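Extracellular solute-binding protein family 1 (Alicyclobacillus acidocaldarius subsp. acidocaldarius, PDB 4OVJ) probably binds a solute outside the cell, possibly a sugar as in relatives of its family, and delivers it to an ABC-type importer in the membrane. Local coordinates at residues V40-V45 and I57-G62; V119-Y124 and A366-P371; V158-W163 and F188-R193; L275-P280 and E352-Q357. All blocks are in the same frame, centred on the assembly; numbering follows the deposited sequence.

Interaction 1: V40-V45 and I57-G62; sequences VTLAAV and IQTEFG
Leu42 and Thr59 meet at about a right angle, the CD2 methyl of the leucine lying 3.8 Å from CG2 of Thr59. The same leucine methyl also lies near the threonine hydroxyl, so the contact spans both branches of Thr59. The CB of Leu42 does not head for the strand; chi1 (-64°) sets CG beside the backbone N, and of the two methyls it is CD2, not the CD1 that continues the extended chain, that reaches Thr59. Val45, one helical turn on, points its CB at the strand and uses its two methyls on different partners. CG1, anti to the backbone N (chi1 170°), sits 3.7 Å from CB of Ile57 and scarcely farther from that residue's CG2. The other methyl, CG2, approaches CG2 of Thr59 at 4.1 Å, which places the threonine methyl between Leu42 and Val45. Apart from the van der Waals approach of Leu42 CD2 to the hydroxyl, the contacts are between carbons, and the interface grades from buried Val45 to exposed Leu42. The axes of the two short segments run nearly antiparallel (170°), 10.4 Å apart at closest, as expected in a beta-alpha-beta crossover. That unit is strand 25-31, helix 35-51 and strand 55-61; the two strands pair in parallel, Phe29 and Phe31 of the first touch Thr41, and Ala43 and Ala44 pack on helix 321-327.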
loop_
_atom_site.group_PDB
_atom_site.type_symbol
_atom_site.label_atom_id
_atom_site.label_comp_id
_atom_site.label_asym_id
_atom_site.label_seq_id
_atom_site.Cartn_x
_atom_site.Cartn_y
_atom_site.Cartn_z
ATOM N N VAL A 40 2.891 18.882 7.119
ATOM C CA VAL A 40 3.428 18.830 5.761
ATOM C C VAL A 40 2.385 19.315 4.752
ATOM O O VAL A 40 2.726 19.908 3.730
ATOM C CB VAL A 40 3.995 17.433 5.375
ATOM C CG1 VAL A 40 5.098 17.028 6.352
ATOM C CG2 VAL A 40 2.903 16.360 5.291
ATOM N N THR A 41 1.113 19.088 5.059
ATOM C CA THR A 41 0.036 19.505 4.172
ATOM C C THR A 41 -0.067 21.029 4.172
ATOM O O THR A 41 -0.191 21.646 3.123
ATOM C CB THR A 41 -1.310 18.874 4.570
ATOM O OG1 THR A 41 -1.166 17.447 4.652
ATOM C CG2 THR A 41 -2.361 19.229 3.551
ATOM N N LEU A 42 0.040 21.635 5.345
ATOM C CA LEU A 42 0.073 23.095 5.429
ATOM C C LEU A 42 1.296 23.674 4.721
ATOM O O LEU A 42 1.207 24.733 4.110
ATOM C CB LEU A 42 -0.003 23.573 6.882
ATOM C CG LEU A 42 -1.308 23.217 7.597
ATOM C CD1 LEU A 42 -1.250 23.732 9.018
ATOM C CD2 LEU A 42 -2.539 23.743 6.866
ATOM N N ALA A 43 2.428 22.976 4.768
ATOM C CA ALA A 43 3.605 23.438 4.045
ATOM C C ALA A 43 3.390 23.370 2.529
ATOM O O ALA A 43 3.847 24.237 1.800
ATOM C CB ALA A 43 4.829 22.635 4.439
ATOM N N ALA A 44 2.694 22.339 2.056
ATOM C CA ALA A 44 2.392 22.234 0.636
ATOM C C ALA A 44 1.435 23.354 0.191
ATOM O O ALA A 44 1.605 23.929 -0.869
ATOM C CB ALA A 44 1.825 20.866 0.301
ATOM N N VAL A 45 0.455 23.664 1.026
ATOM C CA VAL A 45 -0.484 24.754 0.768
ATOM C C VAL A 45 0.243 26.096 0.735
ATOM O O VAL A 45 -0.049 26.943 -0.112
ATOM C CB VAL A 45 -1.611 24.785 1.814
ATOM C CG1 VAL A 45 -2.434 26.057 1.695
ATOM C CG2 VAL A 45 -2.512 23.575 1.628
ATOM N N ILE A 57 -6.246 29.261 -0.574
ATOM C CA ILE A 57 -6.674 27.989 -0.029
ATOM C C ILE A 57 -7.080 28.186 1.426
ATOM O O ILE A 57 -6.304 28.697 2.244
ATOM C CB ILE A 57 -5.562 26.929 -0.108
ATOM C CG1 ILE A 57 -5.086 26.759 -1.546
ATOM C CG2 ILE A 57 -6.061 25.609 0.470
ATOM C CD1 ILE A 57 -6.155 26.282 -2.511
ATOM N N GLN A 58 -8.318 27.800 1.727
ATOM C CA GLN A 58 -8.816 27.786 3.072
ATOM C C GLN A 58 -8.840 26.343 3.553
ATOM O O GLN A 58 -9.698 25.561 3.151
ATOM C CB GLN A 58 -10.206 28.405 3.096
ATOM C CG GLN A 58 -10.829 28.457 4.464
ATOM C CD GLN A 58 -12.200 29.100 4.449
ATOM O OE1 GLN A 58 -12.494 29.947 3.613
ATOM N NE2 GLN A 58 -13.047 28.695 5.383
ATOM N N THR A 59 -7.896 25.980 4.416
ATOM C CA THR A 59 -7.833 24.605 4.894
ATOM C C THR A 59 -8.919 24.325 5.920
ATOM O O THR A 59 -9.305 25.203 6.697
ATOM C CB THR A 59 -6.454 24.254 5.467
ATOM O OG1 THR A 59 -6.140 25.124 6.564
ATOM C CG2 THR A 59 -5.403 24.379 4.389
ATOM N N GLU A 60 -9.420 23.092 5.887
ATOM C CA GLU A 60 -10.399 22.592 6.825
ATOM C C GLU A 60 -9.857 21.245 7.318
ATOM O O GLU A 60 -10.322 20.176 6.930
ATOM C CB GLU A 60 -11.763 22.443 6.141
ATOM C CG GLU A 60 -12.363 23.764 5.662
ATOM C CD GLU A 60 -13.741 23.604 5.029
ATOM O OE1 GLU A 60 -14.179 22.455 4.813
ATOM O OE2 GLU A 60 -14.393 24.632 4.744
ATOM N N PHE A 61 -8.835 21.320 8.155
ATOM C CA PHE A 61 -8.241 20.144 8.763
ATOM C C PHE A 61 -9.259 19.538 9.710
ATOM O O PHE A 61 -9.762 20.225 10.596
ATOM C CB PHE A 61 -6.998 20.528 9.534
ATOM C CG PHE A 61 -6.386 19.395 10.288
ATOM C CD1 PHE A 61 -5.981 18.248 9.625
ATOM C CD2 PHE A 61 -6.223 19.464 11.665
ATOM C CE1 PHE A 61 -5.404 17.196 10.316
ATOM C CE2 PHE A 61 -5.643 18.416 12.359
ATOM C CZ PHE A 61 -5.233 17.285 11.682
ATOM N N GLY A 62 -9.571 18.266 9.501
ATOM C CA GLY A 62 -10.651 17.610 10.222
ATOM C C GLY A 62 -10.205 16.722 11.352
ATOM O O GLY A 62 -11.036 16.050 11.959
#

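Interaction 2: V119-Y124 and A366-P371; sequences VLKSGY and ATPIDP
Lys121 and Pro368 approach with their CA atoms 6.3 Å apart, and Ser122 and Ile369 follow at 6.6 Å, so the last part of the 117-121 region, leading into a type I turn from Lys121 to Tyr124, runs beside an irregular 366-371 backbone. The aliphatic base of the lysine carries the first pair: its CG is 3.9 Å from CG of Pro368, and its CB lies almost as near the same ring carbon. CG stands anti to the backbone N (chi1 -169°), which sets it against the proline, whereas a bend at chi2 leads the rest of the chain away. In the second pair the CB of Ser122 meets the CG2 methyl of Ile369 at 3.8 Å. The contact is a long-range tie in the solute-binding protein fold: a helix-to-turn element leading into strands 124-125 and 128-144 of the mixed sheet is met by the irregular, proline-containing linker between helices 350-365 and 377-392, 242 residues on. The serine hydroxyl is engaged within its own segment, donating to Val119 O at 2.7 Å nearly in line with the carbonyl. That oxygen also accepts from Ser122 N, and two donors from one residue thus grip it. Pro294, on strand 293-300, touches both Ser122 and Ile369 and so backs the second pair. Beyond the contact, Asp370 forms a salt bridge with Arg193, and Pro368 O accepts from the same guanidinium.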
loop_
_atom_site.group_PDB
_atom_site.type_symbol
_atom_site.label_atom_id
_atom_site.label_comp_id
_atom_site.label_asym_id
_atom_site.label_seq_id
_atom_site.Cartn_x
_atom_site.Cartn_y
_atom_site.Cartn_z
ATOM N N VAL A 119 -2.708 2.309 -11.177
ATOM C CA VAL A 119 -2.914 3.159 -10.004
ATOM C C VAL A 119 -4.155 4.031 -10.185
ATOM O O VAL A 119 -4.986 4.125 -9.294
ATOM C CB VAL A 119 -1.671 4.046 -9.742
ATOM C CG1 VAL A 119 -1.954 5.139 -8.724
ATOM C CG2 VAL A 119 -0.497 3.183 -9.295
ATOM N N LEU A 120 -4.278 4.675 -11.341
ATOM C CA LEU A 120 -5.466 5.498 -11.612
ATOM C C LEU A 120 -6.776 4.716 -11.509
ATOM O O LEU A 120 -7.784 5.268 -11.072
ATOM C CB LEU A 120 -5.387 6.158 -12.977
ATOM C CG LEU A 120 -4.504 7.385 -13.033
ATOM C CD1 LEU A 120 -4.194 7.736 -14.480
ATOM C CD2 LEU A 120 -5.145 8.566 -12.293
ATOM N N LYS A 121 -6.748 3.445 -11.903
ATOM C CA LYS A 121 -7.934 2.597 -11.879
ATOM C C LYS A 121 -8.572 2.520 -10.488
ATOM O O LYS A 121 -9.790 2.380 -10.368
ATOM C CB LYS A 121 -7.579 1.192 -12.373
ATOM C CG LYS A 121 -8.777 0.308 -12.634
ATOM C CD LYS A 121 -9.651 0.870 -13.742
ATOM C CE LYS A 121 -10.702 -0.135 -14.188
ATOM N NZ LYS A 121 -11.972 0.553 -14.545
ATOM N N SER A 122 -7.757 2.637 -9.444
ATOM C CA SER A 122 -8.261 2.612 -8.061
ATOM C C SER A 122 -9.220 3.775 -7.740
ATOM O O SER A 122 -10.008 3.679 -6.812
ATOM C CB SER A 122 -7.115 2.548 -7.045
ATOM O OG SER A 122 -6.382 3.746 -6.985
ATOM N N GLY A 123 -9.162 4.855 -8.517
ATOM C CA GLY A 123 -10.049 6.003 -8.320
ATOM C C GLY A 123 -11.300 5.962 -9.183
ATOM O O GLY A 123 -12.111 6.884 -9.132
ATOM N N TYR A 124 -11.456 4.903 -9.983
ATOM C CA TYR A 124 -12.603 4.771 -10.886
ATOM C C TYR A 124 -13.797 4.130 -10.185
ATOM O O TYR A 124 -13.659 3.176 -9.414
ATOM C CB TYR A 124 -12.255 3.972 -12.150
ATOM C CG TYR A 124 -11.748 4.798 -13.302
ATOM C CD1 TYR A 124 -10.435 5.233 -13.348
ATOM C CD2 TYR A 124 -12.591 5.135 -14.367
ATOM C CE1 TYR A 124 -9.965 5.984 -14.410
ATOM C CE2 TYR A 124 -12.131 5.885 -15.436
ATOM C CZ TYR A 124 -10.815 6.306 -15.454
ATOM O OH TYR A 124 -10.355 7.058 -16.502
ATOM N N ALA A 366 2.475 -4.016 -11.963
ATOM C CA ALA A 366 1.358 -4.110 -11.022
ATOM C C ALA A 366 0.026 -4.023 -11.754
ATOM O O ALA A 366 -0.107 -3.322 -12.757
ATOM C CB ALA A 366 1.457 -3.020 -9.970
ATOM N N THR A 367 -0.953 -4.749 -11.256
ATOM C CA THR A 367 -2.305 -4.654 -11.777
ATOM C C THR A 367 -3.165 -3.969 -10.723
ATOM O O THR A 367 -2.722 -3.775 -9.594
ATOM C CB THR A 367 -2.861 -6.036 -12.123
ATOM O OG1 THR A 367 -3.023 -6.783 -10.932
ATOM C CG2 THR A 367 -1.925 -6.779 -13.062
ATOM N N PRO A 368 -4.399 -3.587 -11.087
ATOM C CA PRO A 368 -5.198 -2.827 -10.139
ATOM C C PRO A 368 -5.470 -3.569 -8.834
ATOM O O PRO A 368 -5.634 -4.789 -8.811
ATOM C CB PRO A 368 -6.507 -2.588 -10.898
ATOM C CG PRO A 368 -6.089 -2.568 -12.329
ATOM C CD PRO A 368 -5.034 -3.642 -12.413
ATOM N N ILE A 369 -5.531 -2.799 -7.763
ATOM C CA ILE A 369 -5.901 -3.300 -6.453
ATOM C C ILE A 369 -7.329 -3.866 -6.503
ATOM O O ILE A 369 -8.165 -3.412 -7.296
ATOM C CB ILE A 369 -5.758 -2.163 -5.410
ATOM C CG1 ILE A 369 -5.892 -2.703 -3.989
ATOM C CG2 ILE A 369 -6.749 -1.032 -5.690
ATOM C CD1 ILE A 369 -5.541 -1.684 -2.919
ATOM N N ASP A 370 -7.596 -4.865 -5.667
ATOM C CA ASP A 370 -8.929 -5.431 -5.535
ATOM C C ASP A 370 -9.898 -4.375 -5.015
ATOM O O ASP A 370 -9.485 -3.396 -4.379
ATOM C CB ASP A 370 -8.962 -6.551 -4.495
ATOM C CG ASP A 370 -8.276 -7.851 -4.944
ATOM O OD1 ASP A 370 -7.722 -7.951 -6.060
ATOM O OD2 ASP A 370 -8.323 -8.808 -4.127
ATOM N N PRO A 371 -11.198 -4.586 -5.240
ATOM C CA PRO A 371 -12.178 -3.676 -4.644
ATOM C C PRO A 371 -12.068 -3.587 -3.117
ATOM O O PRO A 371 -11.509 -4.498 -2.477
ATOM C CB PRO A 371 -13.523 -4.296 -5.039
ATOM C CG PRO A 371 -13.229 -5.127 -6.238
ATOM C CD PRO A 371 -11.827 -5.609 -6.096
#

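Interaction 3: V158-W163 and F188-R193; sequences VSWQQW and FGYWAR
A buried aromatic cluster between the start of helix 160-174 and helix 185-194 is built round Trp160, whose indole meets Tyr190 and Trp191. The Trp191 six-membered ring places CE3 and CZ3 over one face of Trp160: CZ3 stands 3.4 Å above that plane, offset toward the rim, and CE3 is 3.5 Å from Trp160 NE1. The planes of the Trp160 five-membered ring and the Trp191 six-membered ring are at 48° with centroids 4.6 Å apart, an oblique pairing. Although the CB of Trp191 does not point at the partner helix, CG anti to its backbone N (chi1 -177°) sends the indole across. Trp160 CZ2 comes up to the edge of the Tyr190 ring, near its plane, 3.7 Å from CE2. Ser159 and Gln162 form a capping box at the adjacent helix start: Gln162 N donates to Ser159 OG at 3.0 Å, and Ser159 N donates to Gln162 OE1 at 2.9 Å, the latter nearly straight at 176°. Replacing Trp160 with an alanine would probably open a gap between the helices, leaving CE3 and CZ3 of Trp191 without the indole face they pack on, and Gln194 OE1 without its donor. Trp160 NE1 packs against Trp191 while donating to Gln194; Tyr190 OH bonds to Pro281 O, and Trp191 NE1 bonds to Ser216. With these N-H and O-H groups bonded, the rest of the contact is consistent with dispersion between buried rings.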
loop_
_atom_site.group_PDB
_atom_site.type_symbol
_atom_site.label_atom_id
_atom_site.label_comp_id
_atom_site.label_asym_id
_atom_site.label_seq_id
_atom_site.Cartn_x
_atom_site.Cartn_y
_atom_site.Cartn_z
ATOM N N VAL A 158 12.218 -13.460 -8.966
ATOM C CA VAL A 158 12.254 -14.897 -9.148
ATOM C C VAL A 158 10.898 -15.514 -8.848
ATOM O O VAL A 158 10.026 -14.850 -8.298
ATOM C CB VAL A 158 13.320 -15.559 -8.246
ATOM C CG1 VAL A 158 14.722 -15.165 -8.678
ATOM C CG2 VAL A 158 13.091 -15.209 -6.790
ATOM N N SER A 159 10.739 -16.779 -9.211
ATOM C CA SER A 159 9.541 -17.531 -8.852
ATOM C C SER A 159 9.606 -17.965 -7.394
ATOM O O SER A 159 10.675 -17.989 -6.784
ATOM C CB SER A 159 9.409 -18.776 -9.705
ATOM O OG SER A 159 10.434 -19.681 -9.356
ATOM N N TRP A 160 8.460 -18.345 -6.848
ATOM C CA TRP A 160 8.420 -18.854 -5.470
ATOM C C TRP A 160 9.362 -20.056 -5.275
ATOM O O TRP A 160 10.066 -20.144 -4.267
ATOM C CB TRP A 160 6.994 -19.264 -5.091
ATOM C CG TRP A 160 6.049 -18.136 -4.848
ATOM C CD1 TRP A 160 4.951 -17.835 -5.574
ATOM C CD2 TRP A 160 6.083 -17.197 -3.769
ATOM N NE1 TRP A 160 4.314 -16.754 -5.050
ATOM C CE2 TRP A 160 4.981 -16.348 -3.924
ATOM C CE3 TRP A 160 6.948 -16.990 -2.684
ATOM C CZ2 TRP A 160 4.712 -15.306 -3.045
ATOM C CZ3 TRP A 160 6.679 -15.966 -1.806
ATOM C CH2 TRP A 160 5.560 -15.135 -1.985
ATOM N N GLN A 161 9.378 -20.986 -6.225
ATOM C CA GLN A 161 10.256 -22.156 -6.092
ATOM C C GLN A 161 11.732 -21.779 -6.236
ATOM O O GLN A 161 12.587 -22.298 -5.519
ATOM C CB GLN A 161 9.850 -23.255 -7.069
ATOM C CG GLN A 161 8.539 -23.947 -6.675
ATOM C CD GLN A 161 8.711 -24.795 -5.419
ATOM O OE1 GLN A 161 9.701 -25.516 -5.293
ATOM N NE2 GLN A 161 7.773 -24.687 -4.473
ATOM N N GLN A 162 12.044 -20.853 -7.137
ATOM C CA GLN A 162 13.411 -20.371 -7.234
ATOM C C GLN A 162 13.839 -19.664 -5.942
ATOM O O GLN A 162 14.951 -19.838 -5.468
ATOM C CB GLN A 162 13.572 -19.430 -8.420
ATOM C CG GLN A 162 13.449 -20.115 -9.780
ATOM C CD GLN A 162 13.296 -19.141 -10.948
ATOM O OE1 GLN A 162 12.923 -17.975 -10.785
ATOM N NE2 GLN A 162 13.559 -19.635 -12.144
ATOM N N TRP A 163 12.934 -18.873 -5.387
ATOM C CA TRP A 163 13.163 -18.190 -4.140
ATOM C C TRP A 163 13.426 -19.168 -2.989
ATOM O O TRP A 163 14.366 -18.983 -2.230
ATOM C CB TRP A 163 11.971 -17.276 -3.839
ATOM C CG TRP A 163 12.136 -16.413 -2.639
ATOM C CD1 TRP A 163 11.300 -16.356 -1.565
ATOM C CD2 TRP A 163 13.177 -15.456 -2.389
ATOM N NE1 TRP A 163 11.747 -15.416 -0.665
ATOM C CE2 TRP A 163 12.891 -14.844 -1.150
ATOM C CE3 TRP A 163 14.306 -15.039 -3.101
ATOM C CZ2 TRP A 163 13.700 -13.861 -0.604
ATOM C CZ3 TRP A 163 15.107 -14.051 -2.555
ATOM C CH2 TRP A 163 14.807 -13.485 -1.311
ATOM N N PHE A 188 -1.096 -13.439 1.820
ATOM C CA PHE A 188 -1.939 -14.429 1.188
ATOM C C PHE A 188 -2.758 -13.806 0.033
ATOM O O PHE A 188 -2.946 -14.430 -1.010
ATOM C CB PHE A 188 -2.866 -15.150 2.170
ATOM C CG PHE A 188 -3.755 -16.127 1.478
ATOM C CD1 PHE A 188 -3.209 -17.182 0.769
ATOM C CD2 PHE A 188 -5.126 -15.946 1.451
ATOM C CE1 PHE A 188 -4.006 -18.042 0.045
ATOM C CE2 PHE A 188 -5.932 -16.818 0.744
ATOM C CZ PHE A 188 -5.375 -17.867 0.038
ATOM N N GLY A 189 -3.227 -12.573 0.214
ATOM C CA GLY A 189 -3.927 -11.864 -0.847
ATOM C C GLY A 189 -3.134 -11.803 -2.144
ATOM O O GLY A 189 -3.675 -11.997 -3.220
ATOM N N TYR A 190 -1.840 -11.551 -2.012
ATOM C CA TYR A 190 -0.901 -11.544 -3.129
ATOM C C TYR A 190 -0.841 -12.912 -3.820
ATOM O O TYR A 190 -1.010 -13.009 -5.030
ATOM C CB TYR A 190 0.472 -11.098 -2.617
ATOM C CG TYR A 190 1.581 -11.117 -3.631
ATOM C CD1 TYR A 190 1.732 -10.095 -4.557
ATOM C CD2 TYR A 190 2.497 -12.161 -3.651
ATOM C CE1 TYR A 190 2.764 -10.131 -5.484
ATOM C CE2 TYR A 190 3.521 -12.203 -4.572
ATOM C CZ TYR A 190 3.655 -11.182 -5.477
ATOM O OH TYR A 190 4.667 -11.226 -6.393
ATOM N N TRP A 191 -0.668 -13.968 -3.038
ATOM C CA TRP A 191 -0.708 -15.349 -3.529
ATOM C C TRP A 191 -2.021 -15.694 -4.217
ATOM O O TRP A 191 -2.024 -16.274 -5.300
ATOM C CB TRP A 191 -0.456 -16.299 -2.348
ATOM C CG TRP A 191 -0.400 -17.765 -2.672
ATOM C CD1 TRP A 191 -1.452 -18.608 -2.811
ATOM C CD2 TRP A 191 0.778 -18.562 -2.836
ATOM N NE1 TRP A 191 -1.008 -19.883 -3.067
ATOM C CE2 TRP A 191 0.358 -19.883 -3.079
ATOM C CE3 TRP A 191 2.151 -18.289 -2.768
ATOM C CZ2 TRP A 191 1.260 -20.933 -3.276
ATOM C CZ3 TRP A 191 3.055 -19.339 -2.976
ATOM C CH2 TRP A 191 2.600 -20.634 -3.230
ATOM N N ALA A 192 -3.132 -15.338 -3.587
ATOM C CA ALA A 192 -4.435 -15.627 -4.156
ATOM C C ALA A 192 -4.577 -14.969 -5.515
ATOM O O ALA A 192 -5.051 -15.599 -6.456
ATOM C CB ALA A 192 -5.548 -15.167 -3.244
ATOM N N ARG A 193 -4.162 -13.711 -5.614
ATOM C CA ARG A 193 -4.254 -12.976 -6.885
ATOM C C ARG A 193 -3.419 -13.648 -7.981
ATOM O O ARG A 193 -3.838 -13.712 -9.136
ATOM C CB ARG A 193 -3.846 -11.522 -6.697
ATOM C CG ARG A 193 -4.923 -10.668 -6.030
ATOM C CD ARG A 193 -4.351 -9.362 -5.508
ATOM N NE ARG A 193 -3.583 -8.610 -6.517
ATOM C CZ ARG A 193 -4.050 -7.648 -7.326
ATOM N NH1 ARG A 193 -5.321 -7.261 -7.305
ATOM N NH2 ARG A 193 -3.224 -7.058 -8.184
#

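Interaction 4: L275-P280 and E352-Q357; sequences LALALP and EKAEFQ
With CG anti to the carbonyl carbon (chi1 -53°) and an extended second torsion (chi2 175°), Leu277 projects its CD1 methyl from the strand onto the backbone of helix 350-365 at Ala354. The CB of each residue points to the opposing segment, and their CA atoms are 7.2 Å apart. CD1 does the touching for the leucine. It lies 3.5 Å from Ala354 O and 4.0 Å from Ala354 CB, so the methyl rests against both the peptide and the side chain of this one residue. The next amide follows closely, Glu355 N being 3.7 Å from CD1. This is van der Waals packing of an apolar tip on helix backbone, where the small alanine side chain allows the close approach. Glu355 CB points away from the strand, and its side chain packs on Val264 and Val265 of helix 263-269. Strand 275-278 pairs antiparallel with strand 128-144, through backbone bonds of Ala276 with Tyr143 and Ala278 with Val141, and Ile142 on that strand also touches Leu277; helix 350-365, against strand 275-278 at Ala354, packs through Phe356 on helix 337-345.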
loop_
_atom_site.group_PDB
_atom_site.type_symbol
_atom_site.label_atom_id
_atom_site.label_comp_id
_atom_site.label_asym_id
_atom_site.label_seq_id
_atom_site.Cartn_x
_atom_site.Cartn_y
_atom_site.Cartn_z
ATOM N N LEU A 275 20.738 -2.919 3.092
ATOM C CA LEU A 275 19.535 -3.581 2.607
ATOM C C LEU A 275 19.229 -3.192 1.168
ATOM O O LEU A 275 19.492 -2.065 0.735
ATOM C CB LEU A 275 18.352 -3.209 3.482
ATOM C CG LEU A 275 18.505 -3.509 4.966
ATOM C CD1 LEU A 275 17.208 -3.177 5.706
ATOM C CD2 LEU A 275 18.911 -4.958 5.206
ATOM N N ALA A 276 18.708 -4.151 0.428
ATOM C CA ALA A 276 18.287 -3.940 -0.949
ATOM C C ALA A 276 16.867 -4.466 -1.107
ATOM O O ALA A 276 16.332 -5.136 -0.221
ATOM C CB ALA A 276 19.231 -4.634 -1.912
ATOM N N LEU A 277 16.282 -4.139 -2.244
ATOM C CA LEU A 277 14.890 -4.403 -2.539
ATOM C C LEU A 277 14.718 -5.190 -3.827
ATOM O O LEU A 277 15.367 -4.919 -4.838
ATOM C CB LEU A 277 14.141 -3.087 -2.647
ATOM C CG LEU A 277 14.272 -2.123 -1.469
ATOM C CD1 LEU A 277 13.578 -0.804 -1.755
ATOM C CD2 LEU A 277 13.680 -2.759 -0.237
ATOM N N ALA A 278 13.826 -6.164 -3.773
ATOM C CA ALA A 278 13.401 -6.915 -4.947
ATOM C C ALA A 278 11.894 -6.914 -5.016
ATOM O O ALA A 278 11.217 -6.784 -3.996
ATOM C CB ALA A 278 13.906 -8.333 -4.886
ATOM N N LEU A 279 11.355 -7.061 -6.222
ATOM C CA LEU A 279 9.923 -7.324 -6.331
ATOM C C LEU A 279 9.631 -8.715 -5.766
ATOM O O LEU A 279 10.475 -9.613 -5.840
ATOM C CB LEU A 279 9.452 -7.237 -7.783
ATOM C CG LEU A 279 9.581 -5.852 -8.408
ATOM C CD1 LEU A 279 9.202 -5.928 -9.882
ATOM C CD2 LEU A 279 8.738 -4.815 -7.671
ATOM N N PRO A 280 8.431 -8.915 -5.209
ATOM C CA PRO A 280 8.135 -10.209 -4.604
ATOM C C PRO A 280 8.013 -11.343 -5.627
ATOM O O PRO A 280 7.803 -11.093 -6.826
ATOM C CB PRO A 280 6.827 -9.983 -3.843
ATOM C CG PRO A 280 6.358 -8.631 -4.186
ATOM C CD PRO A 280 7.341 -7.940 -5.071
ATOM N N GLU A 352 15.484 5.890 0.783
ATOM C CA GLU A 352 14.372 6.491 0.047
ATOM C C GLU A 352 14.576 6.345 -1.470
ATOM O O GLU A 352 13.650 5.985 -2.182
ATOM C CB GLU A 352 14.172 7.957 0.453
ATOM C CG GLU A 352 13.753 8.106 1.913
ATOM C CD GLU A 352 13.757 9.535 2.441
ATOM O OE1 GLU A 352 14.439 10.412 1.879
ATOM O OE2 GLU A 352 13.073 9.782 3.456
ATOM N N LYS A 353 15.785 6.619 -1.953
ATOM C CA LYS A 353 16.102 6.435 -3.371
ATOM C C LYS A 353 15.821 4.999 -3.808
ATOM O O LYS A 353 15.231 4.766 -4.863
ATOM C CB LYS A 353 17.568 6.779 -3.661
ATOM C CG LYS A 353 17.911 8.254 -3.526
ATOM C CD LYS A 353 19.333 8.540 -3.994
ATOM C CE LYS A 353 19.864 9.845 -3.418
ATOM N NZ LYS A 353 18.958 10.988 -3.697
ATOM N N ALA A 354 16.236 4.042 -2.981
ATOM C CA ALA A 354 16.019 2.628 -3.258
ATOM C C ALA A 354 14.531 2.315 -3.364
ATOM O O ALA A 354 14.122 1.589 -4.258
ATOM C CB ALA A 354 16.658 1.763 -2.183
ATOM N N GLU A 355 13.740 2.866 -2.447
ATOM C CA GLU A 355 12.286 2.708 -2.469
ATOM C C GLU A 355 11.710 3.221 -3.769
ATOM O O GLU A 355 10.850 2.589 -4.355
ATOM C CB GLU A 355 11.617 3.566 -1.407
ATOM C CG GLU A 355 11.450 2.994 -0.040
ATOM C CD GLU A 355 10.494 3.852 0.766
ATOM O OE1 GLU A 355 9.275 3.581 0.747
ATOM O OE2 GLU A 355 10.950 4.834 1.356
ATOM N N PHE A 356 12.144 4.415 -4.183
ATOM C CA PHE A 356 11.618 5.021 -5.412
ATOM C C PHE A 356 11.951 4.144 -6.615
ATOM O O PHE A 356 11.112 3.938 -7.495
ATOM C CB PHE A 356 12.188 6.426 -5.640
ATOM C CG PHE A 356 11.609 7.493 -4.755
ATOM C CD1 PHE A 356 10.976 7.197 -3.558
ATOM C CD2 PHE A 356 11.733 8.833 -5.118
ATOM C CE1 PHE A 356 10.480 8.205 -2.756
ATOM C CE2 PHE A 356 11.236 9.835 -4.307
ATOM C CZ PHE A 356 10.602 9.520 -3.136
ATOM N N GLN A 357 13.174 3.625 -6.658
ATOM C CA GLN A 357 13.579 2.756 -7.761
ATOM C C GLN A 357 12.748 1.481 -7.792
ATOM O O GLN A 357 12.353 1.011 -8.848
ATOM C CB GLN A 357 15.054 2.397 -7.658
ATOM C CG GLN A 357 15.980 3.560 -7.973
ATOM C CD GLN A 357 17.436 3.263 -7.658
ATOM O OE1 GLN A 357 17.751 2.366 -6.870
ATOM N NE2 GLN A 357 18.335 4.026 -8.268
#

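Overall arrangement
Interaction 3 is the fully buried contact, an aromatic cluster joining two helices, while interactions 1, 2 and 4 are partly buried and depend on aliphatic packing. Interactions 1 and 4 each set a helix against a strand of the same mixed sheet, yet they lie about 30 Å apart between centres; the first is local in sequence and the second spans distant elements. Interaction 2 instead joins a helix-to-turn element to a loop, and its long chain loop encloses both 3 and 4. Arg193 of interaction 3 forms a salt bridge to Asp370 of interaction 2, and Tyr190 touches Pro280 of interaction 4. Interactions 1 and 3 fall on opposite sides of the chain's centre.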